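PDB 6K96: five-membered-cyclitol-phosphate synthase, which belongs to the myo-inositol-1-phosphate synthase family and binds nicotinamide-adenine-dinucleotide in a Rossmann-type domain. Local coordinates for residues W138-Y143 and T158-A163; P178-D183 and A320-V325. All coordinates share one frame; numbering follows the deposited sequence.

Contact 1: residues W138-Y143 and T158-A163. With NAD (nicotinamide-adenine-dinucleotide), chain G.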
# COMPACT_ATOMS: atom_id res chain seq x y z
N TRP B 138 13.91 -3.26 38.99
CA TRP B 138 14.35 -4.15 40.10
C TRP B 138 14.91 -5.48 39.57
O TRP B 138 15.89 -5.99 40.17
CB TRP B 138 13.21 -4.34 41.13
CG TRP B 138 12.04 -5.11 40.60
CD1 TRP B 138 10.89 -4.60 40.06
CD2 TRP B 138 11.94 -6.54 40.50
NE1 TRP B 138 10.07 -5.62 39.64
CE2 TRP B 138 10.69 -6.82 39.91
CE3 TRP B 138 12.79 -7.60 40.83
CZ2 TRP B 138 10.29 -8.13 39.65
CZ3 TRP B 138 12.38 -8.89 40.58
CH2 TRP B 138 11.15 -9.15 39.99
N ALA B 139 14.32 -6.07 38.52
CA ALA B 139 14.64 -7.45 38.07
C ALA B 139 15.94 -7.42 37.28
O ALA B 139 16.86 -8.21 37.58
CB ALA B 139 13.53 -8.04 37.26
N ALA B 140 16.04 -6.49 36.32
CA ALA B 140 17.24 -6.26 35.50
C ALA B 140 18.44 -6.09 36.45
O ALA B 140 19.45 -6.78 36.28
CB ALA B 140 17.00 -5.04 34.63
N ILE B 141 18.30 -5.25 37.48
CA ILE B 141 19.40 -5.07 38.49
C ILE B 141 19.67 -6.43 39.16
O ILE B 141 20.82 -6.82 39.27
CB ILE B 141 19.02 -3.97 39.52
CG1 ILE B 141 19.46 -2.58 39.05
CG2 ILE B 141 19.56 -4.29 40.90
CD1 ILE B 141 20.92 -2.53 38.69
N ALA B 142 18.61 -7.12 39.61
CA ALA B 142 18.66 -8.33 40.45
C ALA B 142 19.31 -9.46 39.66
O ALA B 142 20.34 -9.95 40.13
CB ALA B 142 17.29 -8.70 40.97
N TYR B 143 18.74 -9.86 38.52
CA TYR B 143 19.36 -10.90 37.67
C TYR B 143 20.80 -10.52 37.32
O TYR B 143 21.64 -11.42 37.15
CB TYR B 143 18.54 -11.16 36.39
CG TYR B 143 17.31 -11.97 36.66
CD1 TYR B 143 17.40 -13.34 36.82
CD2 TYR B 143 16.09 -11.36 36.85
CE1 TYR B 143 16.28 -14.10 37.15
CE2 TYR B 143 14.98 -12.10 37.19
CZ TYR B 143 15.07 -13.47 37.35
OH TYR B 143 13.94 -14.17 37.63
N THR B 158 16.50 -5.30 27.37
CA THR B 158 15.41 -4.35 27.74
C THR B 158 15.96 -2.94 27.86
O THR B 158 17.18 -2.80 27.93
CB THR B 158 14.70 -4.73 29.05
OG1 THR B 158 15.49 -4.32 30.17
CG2 THR B 158 14.42 -6.21 29.16
N PRO B 159 15.08 -1.90 27.90
CA PRO B 159 15.49 -0.50 28.12
C PRO B 159 15.91 -0.18 29.58
O PRO B 159 16.37 0.94 29.83
CB PRO B 159 14.27 0.37 27.77
CG PRO B 159 13.31 -0.59 27.09
CD PRO B 159 13.63 -1.97 27.65
N GLU B 160 15.83 -1.16 30.48
CA GLU B 160 16.23 -0.93 31.88
C GLU B 160 17.71 -0.58 31.94
O GLU B 160 18.48 -1.10 31.15
CB GLU B 160 15.85 -2.11 32.78
CG GLU B 160 14.41 -2.06 33.22
CD GLU B 160 13.37 -1.75 32.15
OE1 GLU B 160 12.79 -0.61 32.19
OE2 GLU B 160 13.15 -2.63 31.28
N LEU B 161 18.06 0.29 32.90
CA LEU B 161 19.44 0.71 33.23
C LEU B 161 20.17 -0.48 33.87
O LEU B 161 19.69 -0.89 34.96
CB LEU B 161 19.37 1.92 34.17
CG LEU B 161 20.29 3.07 33.76
CD1 LEU B 161 19.73 3.86 32.59
CD2 LEU B 161 20.59 4.01 34.92
N VAL B 162 21.19 -1.04 33.19
CA VAL B 162 22.12 -2.08 33.72
C VAL B 162 23.54 -1.76 33.26
O VAL B 162 24.36 -1.30 34.07
CB VAL B 162 21.72 -3.51 33.33
CG1 VAL B 162 22.55 -4.55 34.08
CG2 VAL B 162 20.25 -3.79 33.54
N ALA B 163 23.86 -1.99 32.00
CA ALA B 163 25.19 -1.63 31.45
C ALA B 163 25.35 -0.13 31.60
O ALA B 163 26.47 0.32 31.62
CB ALA B 163 25.36 -2.05 30.02
PA NAD G . 7.69 -12.12 26.26
O1A NAD G . 6.58 -11.37 26.88
O2A NAD G . 7.30 -13.09 25.17
O5B NAD G . 8.67 -12.83 27.28
C5B NAD G . 8.55 -12.36 28.65
C4B NAD G . 8.75 -13.53 29.58
O4B NAD G . 9.20 -13.11 30.91
C3B NAD G . 7.47 -14.33 29.81
O3B NAD G . 7.79 -15.72 29.75
C2B NAD G . 7.10 -13.94 31.24
O2B NAD G . 6.20 -14.92 31.66
C1B NAD G . 8.50 -13.93 31.85
N9A NAD G . 8.67 -13.34 33.16
C8A NAD G . 7.89 -12.32 33.65
N7A NAD G . 8.29 -11.88 34.82
C5A NAD G . 9.43 -12.63 35.11
C6A NAD G . 10.31 -12.61 36.21
N6A NAD G . 10.17 -11.77 37.23
N1A NAD G . 11.38 -13.45 36.19
C2A NAD G . 11.49 -14.29 35.14
N3A NAD G . 10.72 -14.40 34.06
C4A NAD G . 9.69 -13.53 34.09
O3 NAD G . 8.69 -11.06 25.64
PN NAD G . 9.62 -11.17 24.33
O1N NAD G . 10.44 -12.39 24.46
O2N NAD G . 8.67 -10.91 23.20
O5D NAD G . 10.57 -9.89 24.55
C5D NAD G . 11.42 -9.87 25.77
C4D NAD G . 11.96 -8.48 25.98
O4D NAD G . 12.83 -8.08 24.90
C3D NAD G . 10.85 -7.42 26.07
O3D NAD G . 11.24 -6.48 27.04
C2D NAD G . 10.95 -6.71 24.72
O2D NAD G . 10.58 -5.35 24.68
C1D NAD G . 12.46 -6.76 24.48
N1N NAD G . 12.76 -6.47 23.04
C2N NAD G . 12.05 -7.21 22.03
C3N NAD G . 12.14 -6.86 20.69
C7N NAD G . 11.40 -7.71 19.68
O7N NAD G . 10.85 -8.74 20.04
N7N NAD G . 11.36 -7.29 18.42
C4N NAD G . 12.91 -5.74 20.37
C5N NAD G . 13.72 -5.15 21.33
C6N NAD G . 13.57 -5.47 22.67
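Ala140 presents its methyl group to the loop that follows strand 153-156, and two side chains of that loop close on it. Its CB lies 3.6 Å from CG2 of Val162 and 3.7 Å from CB of Glu160. Val162 turns CG2 to the helix because CG1 stands anti to the backbone N (chi1 -171°). This is the tight part: Ala140 and Val162 are buried, and Tyr130 of strand 127-130 packs on Ala140 and Phe154 of strand 153-156 on Val162. One residue on, the fit slackens: Ile141, partly exposed, brings CD1 only to 4.3 Å from the carbonyl O of Leu161, whose own side chain is exposed and ends farther from the helix. Helix 137-149 leads into strand 153-156 of the parallel sheet of a Rossmann-type domain and the loop leaves it; both supply residues to the nicotinamide-adenine-dinucleotide pocket. Tyr143 OH lies 3.0 Å from N1A of the adenine; the same oxygen is hydrogen-bonded to Leu101 N. Trp138 reaches the same base, its CH2 3.9 Å from N6A, while Thr158 sets CG2 3.8 Å from O3D of the nicotinamide ribose. The Glu160 chain, bent at chi2 (45°), carries its carboxylate away from Ala140; OE2 accepts a hydrogen bond from Gly135 N, with Thr158 OG1 3.1 Å from the same OE2.

Contact 2: residues P178-D183 and A320-V325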
# COMPACT_ATOMS: atom_id res chain seq x y z
N PRO B 178 31.82 -9.97 31.24
CA PRO B 178 31.19 -9.12 30.25
C PRO B 178 29.79 -8.72 30.72
O PRO B 178 29.08 -9.54 31.26
CB PRO B 178 31.10 -9.97 28.97
CG PRO B 178 31.80 -11.28 29.29
CD PRO B 178 31.84 -11.38 30.80
N LEU B 179 29.44 -7.46 30.46
CA LEU B 179 28.09 -6.89 30.69
C LEU B 179 27.66 -6.19 29.39
O LEU B 179 28.29 -5.18 29.02
CB LEU B 179 28.14 -5.93 31.89
CG LEU B 179 26.84 -5.20 32.24
CD1 LEU B 179 25.81 -6.15 32.85
CD2 LEU B 179 27.10 -4.04 33.21
N ILE B 180 26.63 -6.70 28.73
CA ILE B 180 26.25 -6.29 27.34
C ILE B 180 24.86 -5.69 27.38
O ILE B 180 23.90 -6.41 27.70
CB ILE B 180 26.36 -7.49 26.38
CG1 ILE B 180 27.73 -8.17 26.53
CG2 ILE B 180 26.06 -7.09 24.94
CD1 ILE B 180 28.92 -7.29 26.22
N GLY B 181 24.77 -4.41 27.07
CA GLY B 181 23.52 -3.67 27.20
C GLY B 181 23.73 -2.20 26.91
O GLY B 181 24.87 -1.80 26.73
N ASP B 182 22.62 -1.45 26.81
CA ASP B 182 21.28 -1.99 27.04
C ASP B 182 20.36 -1.82 25.81
O ASP B 182 20.58 -0.94 24.99
CB ASP B 182 20.61 -1.31 28.23
CG ASP B 182 21.46 -1.32 29.48
OD1 ASP B 182 21.94 -2.40 29.82
OD2 ASP B 182 21.68 -0.24 30.04
N ASP B 183 19.33 -2.67 25.74
CA ASP B 183 18.12 -2.47 24.90
C ASP B 183 18.37 -2.88 23.45
O ASP B 183 19.01 -2.06 22.76
CB ASP B 183 17.65 -1.02 24.98
CG ASP B 183 16.21 -0.84 24.55
OD1 ASP B 183 15.53 -1.87 24.28
OD2 ASP B 183 15.77 0.33 24.50
N ALA B 320 32.57 -3.13 22.50
CA ALA B 320 32.16 -2.19 21.45
C ALA B 320 31.55 -2.96 20.25
O ALA B 320 30.77 -2.37 19.51
CB ALA B 320 33.34 -1.33 21.09
N ALA B 321 31.79 -4.27 20.11
CA ALA B 321 31.20 -5.06 19.01
C ALA B 321 29.68 -5.08 19.16
O ALA B 321 29.01 -5.52 18.25
CB ALA B 321 31.72 -6.48 19.03
N ALA B 322 29.14 -4.73 20.33
CA ALA B 322 27.69 -4.87 20.61
C ALA B 322 26.96 -3.61 20.16
O ALA B 322 25.72 -3.62 20.21
CB ALA B 322 27.47 -5.11 22.06
N VAL B 323 27.67 -2.58 19.72
CA VAL B 323 27.08 -1.21 19.66
C VAL B 323 25.98 -1.17 18.59
O VAL B 323 24.87 -0.64 18.84
CB VAL B 323 28.18 -0.14 19.51
CG1 VAL B 323 27.64 1.22 19.14
CG2 VAL B 323 29.01 -0.05 20.77
N LYS B 324 26.23 -1.70 17.40
CA LYS B 324 25.27 -1.48 16.29
C LYS B 324 23.94 -2.17 16.58
O LYS B 324 22.94 -1.76 15.94
CB LYS B 324 25.86 -1.91 14.95
CG LYS B 324 26.89 -0.93 14.41
CD LYS B 324 26.99 -0.88 12.88
CE LYS B 324 27.71 0.39 12.43
NZ LYS B 324 28.34 0.27 11.09
N VAL B 325 23.89 -3.16 17.49
CA VAL B 325 22.63 -3.93 17.72
C VAL B 325 21.96 -3.53 19.05
O VAL B 325 21.05 -4.28 19.49
CB VAL B 325 22.89 -5.44 17.61
CG1 VAL B 325 23.37 -5.82 16.23
CG2 VAL B 325 23.84 -5.93 18.67
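The backbones approach without pairing: Ile180 and Ala322 bring their CA atoms to 7.0 Å, Asp183 and Val325 to 8.6 Å, and no hydrogen bond crosses between the segments. Residues 178-183 include strand 179-180, the edge strand, within this chain, of the six-stranded parallel sheet of a Rossmann-type domain, and run on past it; residues 320-325 open with a 3-10 segment, in the connection between helices 292-313 and 338-353. The contact thus joins the edge of the nucleotide-binding sheet to a part of the chain that returns 137 residues later, after the intervening mixed sheet. One apolar touch carries it. Ile180 CG2 meets the methyl CB of Ala322 at 3.8 Å, and both side chains are buried. The first torsion of Ile180 (chi1 -51°) sets CG1 beside the backbone N and CG2 anti to it, which leaves the short branch to make the touch. Leu303 of helix 292-313 packs on Ala322 as well as on Val325, while Val155 of the adjoining strand packs on Ile180. The 3-10 turn is held by a backbone bond from Val323 N to Ala320 O (3.1 Å); the following one, from Val325 N to Ala322 O, is weak at 3.3 Å. Past the strand the peptide between Gly181 and Asp182 is cis. Asp182 turns back to the loop 158-163 and forms a salt bridge with Arg164, whereas Asp183 forms a salt bridge through OD2 with Lys327. The approach is looser here, with backbone oxygens in place of side chains: Asp183 O lies 4.4 Å from Val325 O.

How the contacts relate
Contacts 1 and 2 follow one another along the chain, their centres 14 Å apart, and meet through Asp182. Its carboxylate spans two successive amides of the 158-163 loop: OD1 lies 2.9 Å from Ala163 N, and OD2 lies 3.3 Å from Val162 N, both probable hydrogen bonds. Gly181 O packs beside them, 3.3 Å from Ala163 CB. The loops after two adjacent parallel strands, 153-156 and 179-180, are thereby tied together. Contact 1 contributes Trp138, Tyr143 and Thr158 to the nicotinamide-adenine-dinucleotide pocket; in contact 2 the Asp183 side chain comes to about 4 Å (nearest atoms) from the same ligand. The sodium ion is farther off, about 13 Å from the Glu160 side chain and about 11 Å from that of Asp183.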